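Local coordinates for arginase, mitochondrial (Medicago truncatula, PDB 6VSS), which hydrolyses L-arginine to urea and L-ornithine, and agmatine to urea and putrescine, using two manganese ions per subunit, at residues B[97-103]-B[330-334]. Numbering follows the deposited sequence.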
loop_
_atom_site.group_PDB
_atom_site.type_symbol
_atom_site.label_atom_id
_atom_site.label_comp_id
_atom_site.label_asym_id
_atom_site.label_seq_id
_atom_site.Cartn_x
_atom_site.Cartn_y
_atom_site.Cartn_z
ATOM N N THR B 97 -4.685 -10.290 19.709
ATOM C CA THR B 97 -4.661 -9.623 21.035
ATOM C C THR B 97 -5.218 -10.572 22.116
ATOM O O THR B 97 -6.155 -11.323 21.778
ATOM C CB THR B 97 -5.477 -8.325 20.930
ATOM O OG1 THR B 97 -6.874 -8.576 20.838
ATOM C CG2 THR B 97 -5.099 -7.503 19.719
ATOM N N ASN B 98 -4.703 -10.608 23.354
ATOM C CA ASN B 98 -5.455 -11.307 24.439
ATOM C C ASN B 98 -6.516 -10.315 24.906
ATOM O O ASN B 98 -6.578 -9.229 24.356
ATOM C CB ASN B 98 -4.619 -11.888 25.591
ATOM C CG ASN B 98 -3.654 -10.885 26.177
ATOM O OD1 ASN B 98 -4.062 -9.795 26.582
ATOM N ND2 ASN B 98 -2.377 -11.239 26.201
ATOM N N SER B 99 -7.340 -10.713 25.852
ATOM C CA SER B 99 -8.477 -9.908 26.336
ATOM C C SER B 99 -8.143 -9.284 27.698
ATOM O O SER B 99 -9.092 -8.995 28.412
ATOM C CB SER B 99 -9.694 -10.768 26.409
ATOM O OG SER B 99 -9.638 -11.572 27.587
ATOM N N THR B 100 -6.864 -9.049 28.018
ATOM C CA THR B 100 -6.448 -8.345 29.274
ATOM C C THR B 100 -5.893 -6.938 28.970
ATOM O O THR B 100 -5.030 -6.814 28.113
ATOM C CB THR B 100 -5.453 -9.174 30.104
ATOM O OG1 THR B 100 -6.005 -10.481 30.241
ATOM C CG2 THR B 100 -5.192 -8.580 31.467
ATOM N N THR B 101 -6.393 -5.908 29.663
ATOM C CA THR B 101 -5.893 -4.528 29.584
ATOM C C THR B 101 -4.522 -4.491 30.255
ATOM O O THR B 101 -4.185 -5.441 30.923
ATOM C CB THR B 101 -6.864 -3.517 30.187
ATOM O OG1 THR B 101 -6.775 -3.561 31.619
ATOM C CG2 THR B 101 -8.269 -3.734 29.666
ATOM N N GLU B 102 -3.789 -3.410 30.019
ATOM C CA GLU B 102 -2.373 -3.250 30.408
ATOM C C GLU B 102 -2.280 -3.422 31.917
ATOM O O GLU B 102 -1.319 -4.109 32.367
ATOM C CB GLU B 102 -1.821 -1.906 29.943
ATOM C CG GLU B 102 -1.380 -1.897 28.487
ATOM C CD GLU B 102 -0.167 -1.022 28.182
ATOM O OE1 GLU B 102 0.286 -0.323 29.082
ATOM O OE2 GLU B 102 0.323 -1.051 27.043
ATOM N N GLU B 103 -3.258 -2.880 32.654
ATOM C CA GLU B 103 -3.231 -2.946 34.136
ATOM C C GLU B 103 -4.051 -4.111 34.710
ATOM O O GLU B 103 -4.309 -4.060 35.908
ATOM C CB GLU B 103 -3.631 -1.608 34.730
ATOM C CG GLU B 103 -2.434 -0.683 34.781
ATOM C CD GLU B 103 -2.852 0.670 35.274
ATOM O OE1 GLU B 103 -4.038 0.819 35.538
ATOM O OE2 GLU B 103 -1.990 1.546 35.395
ATOM N N LYS B 330 -7.236 -0.176 21.382
ATOM C CA LYS B 330 -6.434 -0.113 22.617
ATOM C C LYS B 330 -6.748 1.146 23.436
ATOM O O LYS B 330 -6.796 1.041 24.646
ATOM C CB LYS B 330 -4.948 -0.204 22.315
ATOM C CG LYS B 330 -4.144 -0.335 23.599
ATOM C CD LYS B 330 -2.770 -0.974 23.462
ATOM C CE LYS B 330 -2.077 -1.060 24.819
ATOM N NZ LYS B 330 -0.868 -1.909 24.764
ATOM N N LEU B 331 -6.918 2.310 22.815
ATOM C CA LEU B 331 -7.434 3.515 23.538
ATOM C C LEU B 331 -8.780 3.188 24.186
ATOM O O LEU B 331 -8.957 3.551 25.348
ATOM C CB LEU B 331 -7.505 4.754 22.636
ATOM C CG LEU B 331 -6.161 5.165 22.017
ATOM C CD1 LEU B 331 -6.380 6.204 20.941
ATOM C CD2 LEU B 331 -5.210 5.684 23.084
ATOM N N VAL B 332 -9.683 2.509 23.491
ATOM C CA VAL B 332 -11.018 2.151 24.059
ATOM C C VAL B 332 -10.798 1.214 25.249
ATOM O O VAL B 332 -11.434 1.422 26.301
ATOM C CB VAL B 332 -11.992 1.551 23.020
ATOM C CG1 VAL B 332 -13.347 1.275 23.626
ATOM C CG2 VAL B 332 -12.234 2.522 21.873
ATOM N N ARG B 333 -9.940 0.215 25.103
ATOM C CA ARG B 333 -9.720 -0.812 26.155
ATOM C C ARG B 333 -9.170 -0.137 27.415
ATOM O O ARG B 333 -9.650 -0.416 28.503
ATOM C CB ARG B 333 -8.786 -1.917 25.668
ATOM C CG ARG B 333 -9.489 -2.912 24.755
ATOM C CD ARG B 333 -8.548 -3.590 23.767
ATOM N NE ARG B 333 -7.513 -4.336 24.464
ATOM C CZ ARG B 333 -7.185 -5.605 24.262
ATOM N NH1 ARG B 333 -7.833 -6.345 23.384
ATOM N NH2 ARG B 333 -6.274 -6.163 25.039
ATOM N N GLU B 334 -8.230 0.772 27.282
ATOM C CA GLU B 334 -7.593 1.347 28.456
ATOM C C GLU B 334 -8.544 2.387 29.064
ATOM O O GLU B 334 -8.560 2.512 30.275
ATOM C CB GLU B 334 -6.238 1.828 28.014
ATOM C CG GLU B 334 -5.353 0.700 27.510
ATOM C CD GLU B 334 -4.938 -0.310 28.573
ATOM O OE1 GLU B 334 -4.698 0.088 29.731
ATOM O OE2 GLU B 334 -4.894 -1.491 28.241
HETATM O O HOH W 1 -5.480 -1.349 31.940
#
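R333 grips the backbone carbonyl of N98 end-on. R333 NH2 donates to N98 O at 3.2 Å and R333 NH1 to the same oxygen at 3.3 Å. N98 O sits in the guanidinium plane, off the edge formed by NH1 and NH2. The R333 chain bends at chi3 (61°) to turn this end to the loop, and NH1 also bonds I92 O, which helps fix the group's rotation. N98 OD1 accepts from T100 N at 3.2 Å, an Asx turn. N98 and T97 belong to the L-ornithine site, and N98 packs on Y190 of a second subunit.

E334 OE2 takes the E102 N-H on its syn lone pair, nearly straight (2.8 Å, 164°). K330 reaches out straight across the E102 side chain. K330 NZ forms a salt bridge to E102 OE2 at 2.7 Å, on the anti side, while R292 pairs with E102 OE1, so the buried carboxylate probably stays charged.

R333, E102 and E334 form the close, buried part. A water donates to E334 OE1, accepts from E103 N and bonds T101 OG1, which also bonds K105 N. Exposed E103 barely touches the helix.

The contact ties the loop between helix 84-92 and strand 113-118 to helix 323-339, which is flanked by helix 291-300 and packs on strand 151-157.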